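Type IV secretion protein Dot (Legionella pneumophila, PDB 6KS5) is a deubiquitinase that regulates the association of K63-linked polyubiquitin with the Legionella phagosome, probably by cleaving these chains. Local coordinates at residues A[162-165]-A[166-170]. Residues are numbered along the deposited sequence; the frame is centred on the assembly and turned at random.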
loop_
_atom_site.group_PDB
_atom_site.type_symbol
_atom_site.label_atom_id
_atom_site.label_comp_id
_atom_site.label_asym_id
_atom_site.label_seq_id
_atom_site.Cartn_x
_atom_site.Cartn_y
_atom_site.Cartn_z
ATOM N N GLU A 162 -1.082 7.890 15.787
ATOM C CA GLU A 162 -1.619 9.220 16.054
ATOM C C GLU A 162 -1.694 9.508 17.547
ATOM O O GLU A 162 -1.356 10.612 17.992
ATOM C CB GLU A 162 -3.001 9.361 15.422
ATOM C CG GLU A 162 -3.619 10.745 15.566
ATOM C CD GLU A 162 -4.403 11.155 14.334
ATOM O OE1 GLU A 162 -3.982 10.770 13.223
ATOM O OE2 GLU A 162 -5.430 11.859 14.470
ATOM N N ALA A 163 -2.140 8.529 18.338
ATOM C CA ALA A 163 -2.334 8.764 19.765
ATOM C C ALA A 163 -1.013 9.057 20.464
ATOM O O ALA A 163 -0.918 10.003 21.253
ATOM C CB ALA A 163 -3.031 7.564 20.402
ATOM N N PHE A 164 0.022 8.262 20.184
ATOM C CA PHE A 164 1.312 8.493 20.826
ATOM C C PHE A 164 1.940 9.795 20.345
ATOM O O PHE A 164 2.564 10.515 21.132
ATOM C CB PHE A 164 2.251 7.315 20.568
ATOM C CG PHE A 164 3.690 7.596 20.910
ATOM C CD1 PHE A 164 4.155 7.420 22.202
ATOM C CD2 PHE A 164 4.577 8.043 19.940
ATOM C CE1 PHE A 164 5.475 7.683 22.518
ATOM C CE2 PHE A 164 5.894 8.308 20.250
ATOM C CZ PHE A 164 6.344 8.127 21.539
ATOM N N LEU A 165 1.791 10.113 19.058
ATOM C CA LEU A 165 2.409 11.325 18.535
ATOM C C LEU A 165 1.738 12.574 19.093
ATOM O O LEU A 165 2.418 13.552 19.420
ATOM C CB LEU A 165 2.372 11.324 17.006
ATOM C CG LEU A 165 3.483 10.519 16.319
ATOM C CD1 LEU A 165 3.192 10.314 14.834
ATOM C CD2 LEU A 165 4.841 11.178 16.518
ATOM N N GLU A 166 0.407 12.562 19.218
ATOM C CA GLU A 166 -0.279 13.705 19.815
ATOM C C GLU A 166 0.127 13.885 21.270
ATOM O O GLU A 166 0.378 15.010 21.723
ATOM C CB GLU A 166 -1.790 13.538 19.702
ATOM C CG GLU A 166 -2.348 13.994 18.369
ATOM C CD GLU A 166 -1.825 15.358 17.955
ATOM O OE1 GLU A 166 -1.948 16.314 18.754
ATOM O OE2 GLU A 166 -1.284 15.465 16.831
ATOM N N TYR A 167 0.202 12.786 22.017
ATOM C CA TYR A 167 0.776 12.858 23.350
ATOM C C TYR A 167 2.220 13.339 23.288
ATOM O O TYR A 167 2.634 14.180 24.089
ATOM C CB TYR A 167 0.678 11.495 24.035
ATOM C CG TYR A 167 1.170 11.502 25.458
ATOM C CD1 TYR A 167 0.397 12.042 26.480
ATOM C CD2 TYR A 167 2.407 10.970 25.781
ATOM C CE1 TYR A 167 0.849 12.052 27.785
ATOM C CE2 TYR A 167 2.867 10.975 27.078
ATOM C CZ TYR A 167 2.090 11.518 28.075
ATOM O OH TYR A 167 2.566 11.519 29.363
ATOM N N PHE A 168 2.990 12.837 22.316
ATOM C CA PHE A 168 4.383 13.253 22.156
ATOM C C PHE A 168 4.491 14.746 21.877
ATOM O O PHE A 168 5.403 15.415 22.375
ATOM C CB PHE A 168 5.033 12.449 21.029
ATOM C CG PHE A 168 6.511 12.681 20.872
ATOM C CD1 PHE A 168 7.319 12.882 21.974
ATOM C CD2 PHE A 168 7.094 12.662 19.612
ATOM C CE1 PHE A 168 8.681 13.080 21.828
ATOM C CE2 PHE A 168 8.458 12.862 19.455
ATOM C CZ PHE A 168 9.252 13.069 20.571
ATOM N N TYR A 169 3.562 15.291 21.090
ATOM C CA TYR A 169 3.647 16.697 20.716
ATOM C C TYR A 169 3.411 17.602 21.917
ATOM O O TYR A 169 4.303 18.353 22.333
ATOM C CB TYR A 169 2.640 17.005 19.608
ATOM C CG TYR A 169 2.417 18.483 19.389
ATOM C CD1 TYR A 169 3.408 19.277 18.825
ATOM C CD2 TYR A 169 1.216 19.084 19.739
ATOM C CE1 TYR A 169 3.210 20.630 18.623
ATOM C CE2 TYR A 169 1.008 20.436 19.540
ATOM C CZ TYR A 169 2.007 21.203 18.983
ATOM O OH TYR A 169 1.803 22.551 18.781
ATOM N N ASN A 170 2.212 17.530 22.501
ATOM C CA ASN A 170 1.861 18.463 23.560
ATOM C C ASN A 170 2.654 18.204 24.835
ATOM O O ASN A 170 2.806 19.112 25.656
ATOM C CB ASN A 170 0.352 18.407 23.826
ATOM C CG ASN A 170 -0.071 17.144 24.556
ATOM O OD1 ASN A 170 -0.525 16.179 23.939
ATOM N ND2 ASN A 170 0.028 17.163 25.883
#
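Phe164 and Phe168 both set CG anti to the backbone N, at chi1 167° and -174°, and one helical turn apart this sends their rings off the same flank of the helix in nearly the same attitude. The planes lie 18° apart, but they are slid past each other with centroids 5.8 Å apart, so there is little overlap and this is not a true stack. What touches is CE2 of Phe164, which reaches CB of Phe168 at 4.3 Å; that CB approaches the Phe164 ring obliquely. Leu165 also meets the Phe168 ring: its CD2 methyl lies 4.1 Å from Phe168 CD2, at the ring edge and near its plane, so the Phe168 side chain has an apolar neighbour from each of two successive residues. Beneath this row runs the ordinary i to i+4 ladder. Glu166 N donates to Glu162 O at 2.9 Å and Tyr167 N to Ala163 O at 3.1 Å, while Phe168 N and Tyr169 N repeat the pattern to Phe164 O and Leu165 O. Glu162 and Glu166 are likewise a turn apart, yet their carboxylates stay separate, with OE2 to OE2 at 6.0 Å. Each has a positive partner, Lys150 for Glu162 and Arg141 for Glu166, which should ease the repulsion between them; Tyr137 adds a hydrogen bond to Glu166 OE2. All of this is local packing within helix 162-173, well away from the centre of the chain. Leu165 rests on Phe134 and Tyr137 of helix 130-140, and Phe168 bridges from Lys138 of that helix to Asp193 and Ile197 of helix 193-214, where Tyr200 stacks on Phe164.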